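Local coordinates for protein Orf34 (Pseudomonas syringae pv. syringae, PDB 5KLP) that transfers acetyl groups from acetyl-CoA to serine, threonine and lysine residues of target proteins, itself included, with inositol hexakisphosphate as cofactor, thereby impairing host immunity and the microtubule network, at residues A136-V148 with V170-A183. The protein carries 10 engineered substitutions. Numbering follows the deposited sequence.
Engineered in segment 170-183: Ala183 (natural residue Gln).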
loop_
_atom_site.group_PDB
_atom_site.type_symbol
_atom_site.label_atom_id
_atom_site.label_comp_id
_atom_site.label_asym_id
_atom_site.label_seq_id
_atom_site.Cartn_x
_atom_site.Cartn_y
_atom_site.Cartn_z
ATOM N N ALA A 136 -13.695 1.592 20.395
ATOM C CA ALA A 136 -13.499 0.330 19.679
ATOM C C ALA A 136 -13.300 0.531 18.170
ATOM O O ALA A 136 -14.217 0.290 17.385
ATOM C CB ALA A 136 -14.674 -0.578 19.925
ATOM N N PRO A 137 -12.100 0.966 17.757
ATOM C CA PRO A 137 -11.854 1.229 16.330
ATOM C C PRO A 137 -11.810 -0.036 15.487
ATOM O O PRO A 137 -11.648 -1.131 16.023
ATOM C CB PRO A 137 -10.477 1.911 16.327
ATOM C CG PRO A 137 -10.220 2.282 17.755
ATOM C CD PRO A 137 -10.905 1.236 18.565
ATOM N N THR A 138 -11.958 0.119 14.178
ATOM C CA THR A 138 -11.739 -0.976 13.244
ATOM C C THR A 138 -10.565 -0.576 12.371
ATOM O O THR A 138 -10.364 0.610 12.109
ATOM C CB THR A 138 -12.972 -1.288 12.385
ATOM O OG1 THR A 138 -13.383 -0.102 11.699
ATOM C CG2 THR A 138 -14.132 -1.799 13.259
ATOM N N ILE A 139 -9.765 -1.561 11.972
ATOM C CA ILE A 139 -8.489 -1.295 11.315
ATOM C C ILE A 139 -8.258 -2.290 10.191
ATOM O O ILE A 139 -8.322 -3.495 10.388
ATOM C CB ILE A 139 -7.299 -1.354 12.308
ATOM C CG1 ILE A 139 -7.474 -0.328 13.435
ATOM C CG2 ILE A 139 -5.973 -1.106 11.585
ATOM C CD1 ILE A 139 -6.488 -0.480 14.580
ATOM N N ILE A 140 -8.018 -1.760 9.005
ATOM C CA ILE A 140 -7.667 -2.558 7.841
ATOM C C ILE A 140 -6.218 -2.278 7.488
ATOM O O ILE A 140 -5.886 -1.171 7.106
ATOM C CB ILE A 140 -8.535 -2.207 6.643
ATOM C CG1 ILE A 140 -10.008 -2.468 6.955
ATOM C CG2 ILE A 140 -8.081 -2.974 5.392
ATOM C CD1 ILE A 140 -10.921 -1.856 5.931
ATOM N N ILE A 141 -5.358 -3.270 7.621
ATOM C CA ILE A 141 -3.967 -3.101 7.225
ATOM C C ILE A 141 -3.757 -3.720 5.862
ATOM O O ILE A 141 -3.988 -4.917 5.678
ATOM C CB ILE A 141 -3.018 -3.740 8.234
ATOM C CG1 ILE A 141 -3.155 -3.061 9.599
ATOM C CG2 ILE A 141 -1.562 -3.673 7.732
ATOM C CD1 ILE A 141 -2.512 -3.842 10.717
ATOM N N THR A 142 -3.349 -2.913 4.892
ATOM C CA THR A 142 -3.080 -3.449 3.553
ATOM C C THR A 142 -1.592 -3.723 3.434
ATOM O O THR A 142 -0.756 -2.812 3.549
ATOM C CB THR A 142 -3.508 -2.485 2.424
ATOM O OG1 THR A 142 -2.778 -1.257 2.560
ATOM C CG2 THR A 142 -4.995 -2.184 2.489
ATOM N N GLU A 143 -1.284 -4.995 3.227
ATOM C CA GLU A 143 0.071 -5.496 3.034
ATOM C C GLU A 143 0.312 -5.638 1.534
ATOM O O GLU A 143 -0.251 -6.528 0.905
ATOM C CB GLU A 143 0.232 -6.857 3.738
ATOM C CG GLU A 143 1.502 -7.625 3.375
ATOM C CD GLU A 143 2.767 -6.844 3.711
ATOM O OE1 GLU A 143 3.372 -6.251 2.780
ATOM O OE2 GLU A 143 3.148 -6.834 4.912
ATOM N N PRO A 144 1.119 -4.746 0.945
ATOM C CA PRO A 144 1.361 -4.792 -0.503
ATOM C C PRO A 144 2.199 -5.984 -0.949
ATOM O O PRO A 144 2.185 -6.332 -2.131
ATOM C CB PRO A 144 2.115 -3.481 -0.774
ATOM C CG PRO A 144 1.815 -2.618 0.386
ATOM C CD PRO A 144 1.727 -3.554 1.557
ATOM N N ALA A 145 2.960 -6.579 -0.040
ATOM C CA ALA A 145 3.759 -7.752 -0.416
ATOM C C ALA A 145 3.117 -9.008 0.177
ATOM O O ALA A 145 2.012 -9.382 -0.229
ATOM C CB ALA A 145 5.216 -7.597 0.028
ATOM N N VAL A 146 3.765 -9.639 1.156
ATOM C CA VAL A 146 3.205 -10.850 1.757
ATOM C C VAL A 146 3.201 -10.754 3.276
ATOM O O VAL A 146 4.058 -10.090 3.870
ATOM C CB VAL A 146 3.982 -12.114 1.333
ATOM C CG1 VAL A 146 3.791 -12.381 -0.155
ATOM C CG2 VAL A 146 5.475 -11.988 1.677
ATOM N N ILE A 147 2.227 -11.403 3.904
ATOM C CA ILE A 147 2.116 -11.375 5.354
ATOM C C ILE A 147 3.260 -12.128 6.027
ATOM O O ILE A 147 3.842 -11.656 7.011
ATOM C CB ILE A 147 0.767 -11.963 5.824
ATOM C CG1 ILE A 147 -0.368 -10.995 5.473
ATOM C CG2 ILE A 147 0.790 -12.224 7.330
ATOM C CD1 ILE A 147 -1.773 -11.570 5.708
ATOM N N VAL A 148 3.606 -13.286 5.482
ATOM C CA VAL A 148 4.505 -14.184 6.197
ATOM C C VAL A 148 5.975 -13.873 5.963
ATOM O O VAL A 148 6.713 -13.632 6.919
ATOM C CB VAL A 148 4.220 -15.650 5.825
ATOM C CG1 VAL A 148 5.317 -16.558 6.353
ATOM C CG2 VAL A 148 2.841 -16.054 6.366
ATOM N N VAL A 170 -7.538 -2.807 21.760
ATOM C CA VAL A 170 -8.234 -3.043 20.495
ATOM C C VAL A 170 -8.499 -4.526 20.307
ATOM O O VAL A 170 -7.555 -5.311 20.243
ATOM C CB VAL A 170 -7.423 -2.533 19.286
ATOM C CG1 VAL A 170 -8.165 -2.820 17.983
ATOM C CG2 VAL A 170 -7.107 -1.046 19.434
ATOM N N PRO A 171 -9.786 -4.925 20.235
ATOM C CA PRO A 171 -10.069 -6.340 19.958
ATOM C C PRO A 171 -9.589 -6.713 18.558
ATOM O O PRO A 171 -9.928 -6.033 17.586
ATOM C CB PRO A 171 -11.597 -6.438 20.070
ATOM C CG PRO A 171 -12.092 -5.046 19.856
ATOM C CD PRO A 171 -11.015 -4.119 20.357
ATOM N N LEU A 172 -8.790 -7.768 18.458
ATOM C CA LEU A 172 -8.205 -8.139 17.174
ATOM C C LEU A 172 -9.275 -8.634 16.209
ATOM O O LEU A 172 -9.025 -8.760 15.012
ATOM C CB LEU A 172 -7.120 -9.210 17.346
ATOM C CG LEU A 172 -5.858 -8.788 18.107
ATOM C CD1 LEU A 172 -4.730 -9.799 17.876
ATOM C CD2 LEU A 172 -5.421 -7.372 17.737
ATOM N N SER A 173 -10.466 -8.934 16.725
ATOM C CA SER A 173 -11.555 -9.348 15.847
ATOM C C SER A 173 -12.045 -8.166 15.014
ATOM O O SER A 173 -12.854 -8.331 14.105
ATOM C CB SER A 173 -12.710 -9.945 16.654
ATOM O OG SER A 173 -13.257 -8.976 17.523
ATOM N N GLN A 174 -11.558 -6.968 15.335
ATOM C CA GLN A 174 -11.907 -5.785 14.564
ATOM C C GLN A 174 -10.735 -5.350 13.687
ATOM O O GLN A 174 -10.724 -4.242 13.145
ATOM C CB GLN A 174 -12.361 -4.655 15.501
ATOM C CG GLN A 174 -13.543 -5.093 16.382
ATOM C CD GLN A 174 -14.233 -3.950 17.117
ATOM O OE1 GLN A 174 -13.866 -2.780 16.977
ATOM N NE2 GLN A 174 -15.243 -4.289 17.897
ATOM N N VAL A 175 -9.754 -6.238 13.543
ATOM C CA VAL A 175 -8.571 -5.941 12.733
ATOM C C VAL A 175 -8.420 -6.939 11.593
ATOM O O VAL A 175 -8.585 -8.147 11.797
ATOM C CB VAL A 175 -7.288 -5.950 13.601
ATOM C CG1 VAL A 175 -6.059 -5.587 12.773
ATOM C CG2 VAL A 175 -7.444 -4.977 14.763
ATOM N N ALA A 176 -8.097 -6.428 10.402
ATOM C CA ALA A 176 -7.837 -7.263 9.238
ATOM C C ALA A 176 -6.511 -6.915 8.577
ATOM O O ALA A 176 -6.147 -5.742 8.441
ATOM C CB ALA A 176 -8.975 -7.126 8.211
ATOM N N ILE A 177 -5.790 -7.941 8.151
ATOM C CA ILE A 177 -4.608 -7.720 7.344
ATOM C C ILE A 177 -4.900 -8.269 5.962
ATOM O O ILE A 177 -5.139 -9.466 5.789
ATOM C CB ILE A 177 -3.361 -8.387 7.933
ATOM C CG1 ILE A 177 -3.101 -7.860 9.344
ATOM C CG2 ILE A 177 -2.171 -8.118 7.039
ATOM C CD1 ILE A 177 -1.924 -8.503 10.046
ATOM N N ILE A 178 -4.895 -7.382 4.980
ATOM C CA ILE A 178 -5.196 -7.763 3.616
ATOM C C ILE A 178 -3.910 -7.833 2.801
ATOM O O ILE A 178 -3.193 -6.845 2.623
ATOM C CB ILE A 178 -6.190 -6.798 2.980
ATOM C CG1 ILE A 178 -7.509 -6.860 3.761
ATOM C CG2 ILE A 178 -6.416 -7.148 1.503
ATOM C CD1 ILE A 178 -8.514 -5.826 3.341
ATOM N N GLU A 179 -3.611 -9.037 2.336
ATOM C CA GLU A 179 -2.374 -9.291 1.614
ATOM C C GLU A 179 -2.619 -9.159 0.114
ATOM O O GLU A 179 -3.358 -9.950 -0.445
ATOM C CB GLU A 179 -1.850 -10.686 1.959
ATOM C CG GLU A 179 -0.682 -11.161 1.106
ATOM C CD GLU A 179 -0.267 -12.588 1.432
ATOM O OE1 GLU A 179 0.338 -12.783 2.508
ATOM O OE2 GLU A 179 -0.565 -13.514 0.624
ATOM N N THR A 180 -2.000 -8.188 -0.554
ATOM C CA THR A 180 -2.302 -8.037 -1.980
ATOM C C THR A 180 -1.304 -8.760 -2.900
ATOM O O THR A 180 -1.687 -9.212 -3.974
ATOM C CB THR A 180 -2.359 -6.544 -2.405
ATOM O OG1 THR A 180 -1.037 -5.993 -2.433
ATOM C CG2 THR A 180 -3.214 -5.723 -1.440
ATOM N N GLN A 181 -0.054 -8.914 -2.458
ATOM C CA GLN A 181 1.038 -9.468 -3.295
ATOM C C GLN A 181 1.289 -8.659 -4.560
ATOM O O GLN A 181 1.788 -9.193 -5.562
ATOM C CB GLN A 181 0.755 -10.939 -3.694
ATOM C CG GLN A 181 0.428 -11.857 -2.502
ATOM C CD GLN A 181 0.248 -13.321 -2.902
ATOM O OE1 GLN A 181 0.577 -13.724 -4.028
ATOM N NE2 GLN A 181 -0.274 -14.127 -1.974
ATOM N N ALA A 182 0.949 -7.371 -4.539
ATOM C CA ALA A 182 1.187 -6.553 -5.719
ATOM C C ALA A 182 2.689 -6.251 -5.876
ATOM O O ALA A 182 3.197 -6.194 -6.991
ATOM C CB ALA A 182 0.367 -5.254 -5.653
ATOM N N ALA A 183 3.389 -6.074 -4.757
ATOM C CA ALA A 183 4.815 -5.723 -4.780
ATOM C C ALA A 183 5.670 -6.969 -4.949
ATOM O O ALA A 183 5.511 -7.938 -4.204
ATOM C CB ALA A 183 5.212 -4.997 -3.505
#
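Ile141 lies opposite Ile177 in the parallel strands of a beta-alpha-beta unit and hydrogen-bonds to that residue's two neighbours. Ile141 N reaches Ala176 O at 2.7 Å and Ile141 O accepts from Ile178 N; the alternation continues to Thr180 N on Glu143 O. Beyond the strands, Ala183 N, at an engineered position, meets Pro144 O at 2.9 Å, tilted 33° from the carbonyl plane.

Glu179 makes a polar side-chain-to-backbone link. With CG anti to the backbone N (chi1 171°) and the chain extended beyond it, its carboxylate reaches the turn after Glu143. There OE1 takes an almost straight bond from Ile147 N, 2.7 Å, and also hydrogen-bonds Thr230 OG1, while Gln181 NE2 holds OE2, restraining the group's rotation. The catalytic Glu143 instead bends at chi2, its OE1 accepting from Ala145 N, while OE2 is hydrogen-bonded to His158 and Gln154.

Apolar contacts form on both faces: Ile147 CD1, from the loop, lies 3.7 Å from Ile177 CG2, and on the other face Ile140 CG2 meets Ile178 CD1 at 3.5 Å.

Helix 153-167 makes the crossover; strands 125-130 and 248-251 flank the pair, Ile140 packs on helix 204-215, and Pro144 touches helix 189-202, which begins with catalytic Cys189.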